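Local coordinates for uracil-DNA glycosylase (Sulfolobus tokodaii str. 7, PDB 4ZBY), which belongs to the uracil-DNA glycosylase superfamily and carries an iron/sulfur cluster together with a bound uracil, at residues A[2-16]-A[103-115]. Numbering follows the deposited sequence.
Sequences DSLEKIKEEVISCKK and SPYLDRQIDIIMP. With SF4 (iron/sulfur cluster), chain B.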
ATOM      1  N   ASP A   2     -17.401   6.731 -10.542  1.00 28.68           N
ATOM      2  CA  ASP A   2     -15.978   6.647 -10.236  1.00 30.14           C
ATOM      3  C   ASP A   2     -15.373   5.414 -10.885  1.00 29.01           C
ATOM      4  O   ASP A   2     -16.073   4.445 -11.198  1.00 29.89           O
ATOM      5  CB  ASP A   2     -15.740   6.633  -8.727  1.00 27.42           C
ATOM      6  CG  ASP A   2     -14.371   7.205  -8.345  1.00 28.26           C
ATOM      7  OD1 ASP A   2     -13.639   7.663  -9.245  1.00 29.79           O
ATOM      8  OD2 ASP A   2     -14.048   7.205  -7.149  1.00 28.70           O
ATOM      9  N   SER A   3     -14.069   5.462 -11.111  1.00 26.41           N
ATOM     10  CA  SER A   3     -13.344   4.348 -11.708  1.00 25.41           C
ATOM     11  C   SER A   3     -11.877   4.497 -11.392  1.00 23.64           C
ATOM     12  O   SER A   3     -11.425   5.590 -11.108  1.00 23.19           O
ATOM     13  CB  SER A   3     -13.566   4.287 -13.220  1.00 32.77           C
ATOM     14  OG  SER A   3     -13.050   5.431 -13.873  1.00 32.97           O
ATOM     15  N   LEU A   4     -11.132   3.396 -11.453  1.00 23.06           N
ATOM     16  CA  LEU A   4      -9.690   3.472 -11.251  1.00 21.97           C
ATOM     17  C   LEU A   4      -9.070   4.366 -12.337  1.00 22.33           C
ATOM     18  O   LEU A   4      -8.088   5.086 -12.091  1.00 21.51           O
ATOM     19  CB  LEU A   4      -9.066   2.078 -11.260  1.00 22.87           C
ATOM     20  CG  LEU A   4      -9.454   1.192 -10.084  1.00 21.13           C
ATOM     21  CD1 LEU A   4      -8.724  -0.137 -10.195  1.00 21.97           C
ATOM     22  CD2 LEU A   4      -9.123   1.884  -8.744  1.00 17.10           C
ATOM     23  N   GLU A   5      -9.660   4.323 -13.524  1.00 23.39           N
ATOM     24  CA  GLU A   5      -9.215   5.161 -14.621  1.00 22.03           C
ATOM     25  C   GLU A   5      -9.354   6.639 -14.301  1.00 20.82           C
ATOM     26  O   GLU A   5      -8.457   7.422 -14.606  1.00 21.95           O
ATOM     27  CB  GLU A   5     -10.005   4.824 -15.897  1.00 26.32           C
ATOM     28  CG  GLU A   5      -9.718   3.423 -16.441  1.00 27.14           C
ATOM     29  CD  GLU A   5     -10.766   2.364 -16.043  1.00 32.02           C
ATOM     30  OE1 GLU A   5     -11.186   2.328 -14.863  1.00 27.69           O
ATOM     31  OE2 GLU A   5     -11.168   1.555 -16.923  1.00 29.38           O
ATOM     32  N   LYS A   6     -10.477   7.014 -13.697  1.00 22.35           N
ATOM     33  CA  LYS A   6     -10.750   8.408 -13.361  1.00 23.01           C
ATOM     34  C   LYS A   6      -9.780   8.873 -12.287  1.00 23.84           C
ATOM     35  O   LYS A   6      -9.207   9.962 -12.362  1.00 26.43           O
ATOM     36  CB  LYS A   6     -12.197   8.567 -12.888  1.00 29.16           C
ATOM     37  CG  LYS A   6     -12.643   9.969 -12.513  1.00 33.92           C
ATOM     38  CD  LYS A   6     -14.104   9.912 -12.050  1.00 39.32           C
ATOM     39  CE  LYS A   6     -14.733  11.276 -11.838  1.00 44.67           C
ATOM     40  NZ  LYS A   6     -16.218  11.151 -11.677  1.00 46.58           N
ATOM     41  N   ILE A   7      -9.603   8.028 -11.286  1.00 21.04           N
ATOM     42  CA  ILE A   7      -8.670   8.330 -10.205  1.00 18.72           C
ATOM     43  C   ILE A   7      -7.254   8.521 -10.752  1.00 21.35           C
ATOM     44  O   ILE A   7      -6.542   9.479 -10.377  1.00 20.27           O
ATOM     45  CB  ILE A   7      -8.708   7.214  -9.158  1.00 16.94           C
ATOM     46  CG1 ILE A   7     -10.099   7.137  -8.531  1.00 18.22           C
ATOM     47  CG2 ILE A   7      -7.585   7.439  -8.108  1.00 19.12           C
ATOM     48  CD1 ILE A   7     -10.337   5.841  -7.771  1.00 18.54           C
ATOM     49  N   LYS A   8      -6.830   7.626 -11.638  1.00 20.63           N
ATOM     50  CA  LYS A   8      -5.508   7.743 -12.246  1.00 19.49           C
ATOM     51  C   LYS A   8      -5.314   9.089 -12.964  1.00 21.73           C
ATOM     52  O   LYS A   8      -4.286   9.766 -12.791  1.00 20.80           O
ATOM     53  CB  LYS A   8      -5.261   6.580 -13.220  1.00 21.26           C
ATOM     54  CG  LYS A   8      -3.986   6.726 -14.025  1.00 23.08           C
ATOM     55  CD  LYS A   8      -3.403   5.373 -14.382  1.00 29.84           C
ATOM     56  CE  LYS A   8      -2.460   5.471 -15.578  1.00 34.92           C
ATOM     57  NZ  LYS A   8      -1.738   4.171 -15.785  1.00 34.90           N
ATOM     58  N   GLU A   9      -6.306   9.494 -13.755  1.00 22.07           N
ATOM     59  CA  GLU A   9      -6.244  10.765 -14.459  1.00 24.95           C
ATOM     60  C   GLU A   9      -6.132  11.947 -13.523  1.00 23.49           C
ATOM     61  O   GLU A   9      -5.370  12.880 -13.777  1.00 25.69           O
ATOM     62  CB  GLU A   9      -7.474  10.935 -15.331  1.00 29.46           C
ATOM     63  CG  GLU A   9      -7.449   9.991 -16.499  1.00 35.89           C
ATOM     64  CD  GLU A   9      -6.108  10.033 -17.211  1.00 41.34           C
ATOM     65  OE1 GLU A   9      -5.792  11.090 -17.815  1.00 43.81           O
ATOM     66  OE2 GLU A   9      -5.360   9.026 -17.140  1.00 41.75           O
ATOM     67  N   GLU A  10      -6.909  11.906 -12.446  1.00 21.80           N
ATOM     68  CA  GLU A  10      -6.923  12.990 -11.472  1.00 22.27           C
ATOM     69  C   GLU A  10      -5.591  13.093 -10.772  1.00 20.86           C
ATOM     70  O   GLU A  10      -5.086  14.195 -10.600  1.00 23.32           O
ATOM     71  CB  GLU A  10      -8.027  12.783 -10.440  1.00 22.47           C
ATOM     72  CG  GLU A  10      -9.429  12.908 -11.026  1.00 21.42           C
ATOM     73  CD  GLU A  10     -10.498  12.797  -9.967  1.00 28.45           C
ATOM     74  OE1 GLU A  10     -10.182  13.065  -8.787  1.00 28.33           O
ATOM     75  OE2 GLU A  10     -11.660  12.441 -10.316  1.00 29.64           O
ATOM     76  N   VAL A  11      -5.043  11.951 -10.357  1.00 19.00           N
ATOM     77  CA  VAL A  11      -3.761  11.941  -9.638  1.00 16.82           C
ATOM     78  C   VAL A  11      -2.640  12.487 -10.529  1.00 20.66           C
ATOM     79  O   VAL A  11      -1.825  13.293 -10.089  1.00 21.00           O
ATOM     80  CB  VAL A  11      -3.403  10.539  -9.156  1.00 16.96           C
ATOM     81  CG1 VAL A  11      -1.901  10.442  -8.764  1.00 15.71           C
ATOM     82  CG2 VAL A  11      -4.289  10.155  -7.966  1.00 20.69           C
ATOM     83  N   ILE A  12      -2.624  12.067 -11.790  1.00 19.79           N
ATOM     84  CA  ILE A  12      -1.537  12.451 -12.688  1.00 17.68           C
ATOM     85  C   ILE A  12      -1.459  13.962 -12.885  1.00 20.64           C
ATOM     86  O   ILE A  12      -0.364  14.521 -13.073  1.00 24.61           O
ATOM     87  CB  ILE A  12      -1.686  11.725 -14.021  1.00 24.22           C
ATOM     88  CG1 ILE A  12      -1.182  10.278 -13.852  1.00 24.42           C
ATOM     89  CG2 ILE A  12      -0.953  12.458 -15.140  1.00 27.85           C
ATOM     90  CD1 ILE A  12      -1.493   9.407 -15.059  1.00 28.86           C
ATOM     91  N   SER A  13      -2.598  14.640 -12.787  1.00 21.90           N
ATOM     92  CA  SER A  13      -2.597  16.105 -12.907  1.00 24.73           C
ATOM     93  C   SER A  13      -2.900  16.844 -11.618  1.00 23.81           C
ATOM     94  O   SER A  13      -3.160  18.054 -11.652  1.00 25.20           O
ATOM     95  CB  SER A  13      -3.612  16.547 -13.953  1.00 31.18           C
ATOM     96  OG  SER A  13      -3.216  16.111 -15.233  1.00 35.37           O
ATOM     97  N   CYS A  14      -2.878  16.121 -10.502  1.00 21.73           N
ATOM     98  CA  CYS A  14      -3.317  16.662  -9.214  1.00 22.82           C
ATOM     99  C   CYS A  14      -2.426  17.749  -8.647  1.00 25.82           C
ATOM    100  O   CYS A  14      -1.203  17.623  -8.651  1.00 24.63           O
ATOM    101  CB  CYS A  14      -3.408  15.531  -8.191  1.00 19.39           C
ATOM    102  SG  CYS A  14      -4.133  16.054  -6.637  1.00 23.23           S
ATOM    103  N   LYS A  15      -3.041  18.811  -8.134  1.00 25.70           N
ATOM    104  CA  LYS A  15      -2.276  19.813  -7.406  1.00 26.61           C
ATOM    105  C   LYS A  15      -2.946  20.149  -6.086  1.00 27.12           C
ATOM    106  O   LYS A  15      -2.926  21.283  -5.624  1.00 29.64           O
ATOM    107  CB  LYS A  15      -2.085  21.058  -8.269  1.00 28.56           C
ATOM    108  CG  LYS A  15      -1.392  20.715  -9.581  1.00 27.86           C
ATOM    109  CD  LYS A  15      -1.186  21.914 -10.478  1.00 33.12           C
ATOM    110  CE  LYS A  15      -0.498  21.490 -11.768  1.00 38.10           C
ATOM    111  NZ  LYS A  15      -0.253  22.656 -12.665  1.00 45.78           N
ATOM    112  N   LYS A  16      -3.493  19.130  -5.444  1.00 24.55           N
ATOM    113  CA  LYS A  16      -4.280  19.326  -4.232  1.00 28.12           C
ATOM    114  C   LYS A  16      -3.433  19.446  -2.967  1.00 31.81           C
ATOM    115  O   LYS A  16      -3.950  19.844  -1.937  1.00 35.99           O
ATOM    116  CB  LYS A  16      -5.294  18.194  -4.077  1.00 25.83           C
ATOM    117  CG  LYS A  16      -6.432  18.276  -5.074  1.00 29.40           C
ATOM    118  CD  LYS A  16      -7.355  17.101  -4.891  1.00 32.67           C
ATOM    119  CE  LYS A  16      -8.688  17.372  -5.546  1.00 40.65           C
ATOM    120  NZ  LYS A  16      -9.541  16.157  -5.485  1.00 44.40           N
ATOM    121  N   SER A 103      -5.257  11.114   0.708  1.00 19.60           N
ATOM    122  CA  SER A 103      -5.870   9.838   1.053  1.00 20.34           C
ATOM    123  C   SER A 103      -7.277   9.585   0.461  1.00 20.54           C
ATOM    124  O   SER A 103      -7.636   8.425   0.274  1.00 20.59           O
ATOM    125  CB  SER A 103      -5.903   9.660   2.576  1.00 22.05           C
ATOM    126  OG  SER A 103      -6.656  10.661   3.218  1.00 23.03           O
ATOM    127  N   PRO A 104      -8.054  10.638   0.114  1.00 20.82           N
ATOM    128  CA  PRO A 104      -9.335  10.286  -0.518  1.00 22.62           C
ATOM    129  C   PRO A 104      -9.183   9.487  -1.813  1.00 24.96           C
ATOM    130  O   PRO A 104     -10.106   8.738  -2.165  1.00 22.32           O
ATOM    131  CB  PRO A 104      -9.974  11.646  -0.791  1.00 25.36           C
ATOM    132  CG  PRO A 104      -9.461  12.511   0.321  1.00 26.95           C
ATOM    133  CD  PRO A 104      -8.018  12.065   0.489  1.00 23.14           C
ATOM    134  N   TYR A 105      -8.043   9.613  -2.493  1.00 20.47           N
ATOM    135  CA  TYR A 105      -7.783   8.786  -3.672  1.00 17.57           C
ATOM    136  C   TYR A 105      -7.688   7.326  -3.282  1.00 17.08           C
ATOM    137  O   TYR A 105      -8.265   6.473  -3.943  1.00 16.98           O
ATOM    138  CB  TYR A 105      -6.483   9.199  -4.372  1.00 17.91           C
ATOM    139  CG  TYR A 105      -6.519  10.554  -5.070  1.00 19.92           C
ATOM    140  CD1 TYR A 105      -7.573  10.880  -5.917  1.00 20.77           C
ATOM    141  CD2 TYR A 105      -5.486  11.484  -4.895  1.00 20.08           C
ATOM    142  CE1 TYR A 105      -7.606  12.079  -6.603  1.00 22.89           C
ATOM    143  CE2 TYR A 105      -5.505  12.697  -5.573  1.00 21.23           C
ATOM    144  CZ  TYR A 105      -6.585  12.981  -6.431  1.00 22.00           C
ATOM    145  OH  TYR A 105      -6.652  14.176  -7.111  1.00 25.34           O
ATOM    146  N   LEU A 106      -6.948   7.038  -2.213  1.00 18.80           N
ATOM    147  CA  LEU A 106      -6.860   5.651  -1.733  1.00 16.44           C
ATOM    148  C   LEU A 106      -8.241   5.094  -1.298  1.00 18.00           C
ATOM    149  O   LEU A 106      -8.586   3.962  -1.626  1.00 18.62           O
ATOM    150  CB  LEU A 106      -5.872   5.573  -0.572  1.00 16.57           C
ATOM    151  CG  LEU A 106      -5.721   4.199   0.088  1.00 16.26           C
ATOM    152  CD1 LEU A 106      -5.205   3.210  -0.918  1.00 18.27           C
ATOM    153  CD2 LEU A 106      -4.778   4.289   1.286  1.00 18.04           C
ATOM    154  N   ASP A 107      -8.995   5.896  -0.555  1.00 18.48           N
ATOM    155  CA  ASP A 107     -10.367   5.554  -0.163  1.00 20.61           C
ATOM    156  C   ASP A 107     -11.160   5.142  -1.399  1.00 20.75           C
ATOM    157  O   ASP A 107     -11.876   4.140  -1.393  1.00 22.24           O
ATOM    158  CB  ASP A 107     -11.087   6.726   0.498  1.00 24.58           C
ATOM    159  CG  ASP A 107     -10.487   7.132   1.819  1.00 24.92           C
ATOM    160  OD1 ASP A 107      -9.718   6.355   2.414  1.00 22.60           O
ATOM    161  OD2 ASP A 107     -10.813   8.239   2.272  1.00 26.59           O
ATOM    162  N   ARG A 108     -11.032   5.937  -2.458  1.00 21.19           N
ATOM    163  CA  ARG A 108     -11.788   5.680  -3.681  1.00 22.09           C
ATOM    164  C   ARG A 108     -11.314   4.412  -4.363  1.00 20.52           C
ATOM    165  O   ARG A 108     -12.123   3.668  -4.942  1.00 20.50           O
ATOM    166  CB  ARG A 108     -11.679   6.872  -4.630  1.00 23.23           C
ATOM    167  CG  ARG A 108     -12.444   8.085  -4.117  1.00 22.19           C
ATOM    168  CD  ARG A 108     -12.112   9.358  -4.893  1.00 25.94           C
ATOM    169  NE  ARG A 108     -12.341   9.232  -6.332  1.00 24.50           N
ATOM    170  CZ  ARG A 108     -11.969  10.156  -7.210  1.00 25.76           C
ATOM    171  NH1 ARG A 108     -11.355  11.250  -6.777  1.00 24.65           N
ATOM    172  NH2 ARG A 108     -12.201   9.989  -8.507  1.00 25.86           N
ATOM    173  N   GLN A 109     -10.014   4.147  -4.280  1.00 18.10           N
ATOM    174  CA  GLN A 109      -9.448   2.958  -4.913  1.00 15.93           C
ATOM    175  C   GLN A 109      -9.918   1.707  -4.171  1.00 18.88           C
ATOM    176  O   GLN A 109     -10.292   0.687  -4.796  1.00 17.81           O
ATOM    177  CB  GLN A 109      -7.905   3.037  -4.963  1.00 15.10           C
ATOM    178  CG  GLN A 109      -7.423   4.098  -5.921  1.00 14.05           C
ATOM    179  CD  GLN A 109      -5.923   4.342  -5.838  1.00 17.49           C
ATOM    180  OE1 GLN A 109      -5.364   4.392  -4.743  1.00 17.80           O
ATOM    181  NE2 GLN A 109      -5.264   4.466  -6.995  1.00 15.29           N
ATOM    182  N   ILE A 110      -9.894   1.779  -2.844  1.00 16.93           N
ATOM    183  CA  ILE A 110     -10.419   0.681  -2.035  1.00 16.56           C
ATOM    184  C   ILE A 110     -11.908   0.457  -2.312  1.00 18.59           C
ATOM    185  O   ILE A 110     -12.345  -0.691  -2.441  1.00 20.00           O
ATOM    186  CB  ILE A 110     -10.191   0.935  -0.535  1.00 18.66           C
ATOM    187  CG1 ILE A 110      -8.704   0.984  -0.226  1.00 18.37           C
ATOM    188  CG2 ILE A 110     -10.888  -0.144   0.317  1.00 23.81           C
ATOM    189  CD1 ILE A 110      -8.416   1.478   1.181  1.00 19.21           C
ATOM    190  N   ASP A 111     -12.676   1.542  -2.429  1.00 19.48           N
ATOM    191  CA  ASP A 111     -14.119   1.451  -2.678  1.00 22.85           C
ATOM    192  C   ASP A 111     -14.436   0.673  -3.932  1.00 22.93           C
ATOM    193  O   ASP A 111     -15.456  -0.040  -4.004  1.00 25.62           O
ATOM    194  CB  ASP A 111     -14.730   2.851  -2.804  1.00 26.52           C
ATOM    195  CG  ASP A 111     -14.990   3.480  -1.474  1.00 37.55           C
ATOM    196  OD1 ASP A 111     -14.749   2.787  -0.471  1.00 37.78           O
ATOM    197  OD2 ASP A 111     -15.449   4.650  -1.425  1.00 41.78           O
ATOM    198  N   ILE A 112     -13.565   0.815  -4.926  1.00 19.84           N
ATOM    199  CA  ILE A 112     -13.780   0.190  -6.212  1.00 22.44           C
ATOM    200  C   ILE A 112     -13.252  -1.237  -6.210  1.00 20.89           C
ATOM    201  O   ILE A 112     -13.955  -2.158  -6.630  1.00 22.22           O
ATOM    202  CB  ILE A 112     -13.109   0.988  -7.341  1.00 22.36           C
ATOM    203  CG1 ILE A 112     -13.911   2.260  -7.656  1.00 24.78           C
ATOM    204  CG2 ILE A 112     -12.947   0.133  -8.591  1.00 24.64           C
ATOM    205  CD1 ILE A 112     -13.062   3.354  -8.284  1.00 23.70           C
ATOM    206  N   ILE A 113     -12.024  -1.422  -5.745  1.00 19.98           N
ATOM    207  CA  ILE A 113     -11.423  -2.745  -5.775  1.00 17.26           C
ATOM    208  C   ILE A 113     -12.065  -3.737  -4.792  1.00 17.28           C
ATOM    209  O   ILE A 113     -12.292  -4.897  -5.147  1.00 18.50           O
ATOM    210  CB  ILE A 113      -9.913  -2.631  -5.517  1.00 15.95           C
ATOM    211  CG1 ILE A 113      -9.265  -1.840  -6.663  1.00 16.77           C
ATOM    212  CG2 ILE A 113      -9.282  -4.002  -5.465  1.00 14.33           C
ATOM    213  CD1 ILE A 113      -7.873  -1.339  -6.343  1.00 17.11           C
ATOM    214  N   MET A 114     -12.360  -3.280  -3.573  1.00 18.26           N
ATOM    215  CA  MET A 114     -12.871  -4.145  -2.504  1.00 17.23           C
ATOM    216  C   MET A 114     -12.084  -5.437  -2.379  1.00 17.24           C
ATOM    217  O   MET A 114     -12.657  -6.539  -2.440  1.00 19.36           O
ATOM    218  CB  MET A 114     -14.370  -4.450  -2.713  1.00 22.00           C
ATOM    219  CG  MET A 114     -15.231  -3.205  -2.576  1.00 27.27           C
ATOM    220  SD  MET A 114     -15.111  -2.480  -0.924  1.00 33.09           S
ATOM    221  CE  MET A 114     -15.878  -3.811   0.023  1.00 32.26           C
ATOM    222  N   PRO A 115     -10.772  -5.318  -2.158  1.00 18.58           N
ATOM    223  CA  PRO A 115      -9.931  -6.517  -2.068  1.00 19.15           C
ATOM    224  C   PRO A 115     -10.268  -7.402  -0.862  1.00 18.87           C
ATOM    225  O   PRO A 115     -10.820  -6.940   0.169  1.00 19.26           O
ATOM    226  CB  PRO A 115      -8.532  -5.932  -1.940  1.00 16.85           C
ATOM    227  CG  PRO A 115      -8.774  -4.643  -1.144  1.00 18.16           C
ATOM    228  CD  PRO A 115     -10.059  -4.105  -1.715  1.00 18.66           C
TER
HETATM  229 FE1  SF4 B 201      -0.727  15.796  -3.170  1.00 23.05          FE
HETATM  230 FE2  SF4 B 201      -2.320  15.322  -5.256  1.00 22.47          FE
HETATM  231 FE3  SF4 B 201       0.194  14.351  -5.250  1.00 20.70          FE
HETATM  232 FE4  SF4 B 201      -1.645  13.317  -3.623  1.00 21.04          FE
HETATM  233  S1  SF4 B 201      -1.640  13.218  -5.893  1.00 17.58           S
HETATM  234  S2  SF4 B 201       0.468  13.840  -3.072  1.00 19.19           S
HETATM  235  S3  SF4 B 201      -2.880  15.163  -3.091  1.00 22.02           S
HETATM  236  S4  SF4 B 201      -0.436  16.574  -5.244  1.00 20.93           S
HETATM  237  O   HOH W   1     -14.614   5.115  -5.536  1.00 27.43           O
HETATM  238  O   HOH W   2      -6.307   4.395  -9.744  1.00 21.30           O
HETATM  239  O   HOH W   3      -9.162  15.335  -7.858  1.00 46.01           O
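I7 is the central bump of this helix pair, a knob set into the hollow formed by Y105, R108, Q109 and I112. Helices 4-12 and 103-113 run antiparallel, their axes 10.0 Å apart at an angle of 164°. From I7, CD1 meets CD1 of I112 tip to tip at 3.7 Å, while CG1 lies over one face of the R108 guanidinium. Towards the N-terminus of helix 4-12, L4 crosses Q109 and I113 with its two methyls and slides past I112, whose own CD1 presses on the S3 backbone.

Near the cluster the Y105 ring lies among I7, V11, E10 and C14. V11 CG2 sits over its middle, 3.6 Å from the centroid, a CH-pi contact; E10 OE1 and C14 SG lie at its edge. C14 SG, anti to the backbone N (chi1 -173°), is bound to the cluster iron FE2 at 2.4 Å. It also comes 3.2 Å from Y105 OH. A water joins that hydroxyl to E10 OE1.

Along one flank R108, its chain bent at chi3 (56°), is held flat between two carboxylates. Side-on, NE and NH2 grip D2 on its syn side, NH2 reaching OD1 at 2.8 Å in a nearly straight bond; end-on, NH1 and NH2 meet both E10 oxygens from above the carboxylate plane, NH1 to OE1 at 3.0 Å. S3 N approaches D2 OD1 from the face opposite R108 NH2. On the other flank a water links L4 O to Q109 NE2, which also bonds P28 O.

Helix 4-12 thus covers one side of helix 96-113, whose L106 and I110 pack on strand 37-41. Four charged bonds fix the guanidinium plane over I7; D2 and E10 neutralise R108 and probably ease nearby K6, bonded to M1 O, and K16. V11 also touches cluster sulfide S1, while Y105 OH and the K16 N-H hydrogen bond beside C14 SG probably moderate the thiolate's charge.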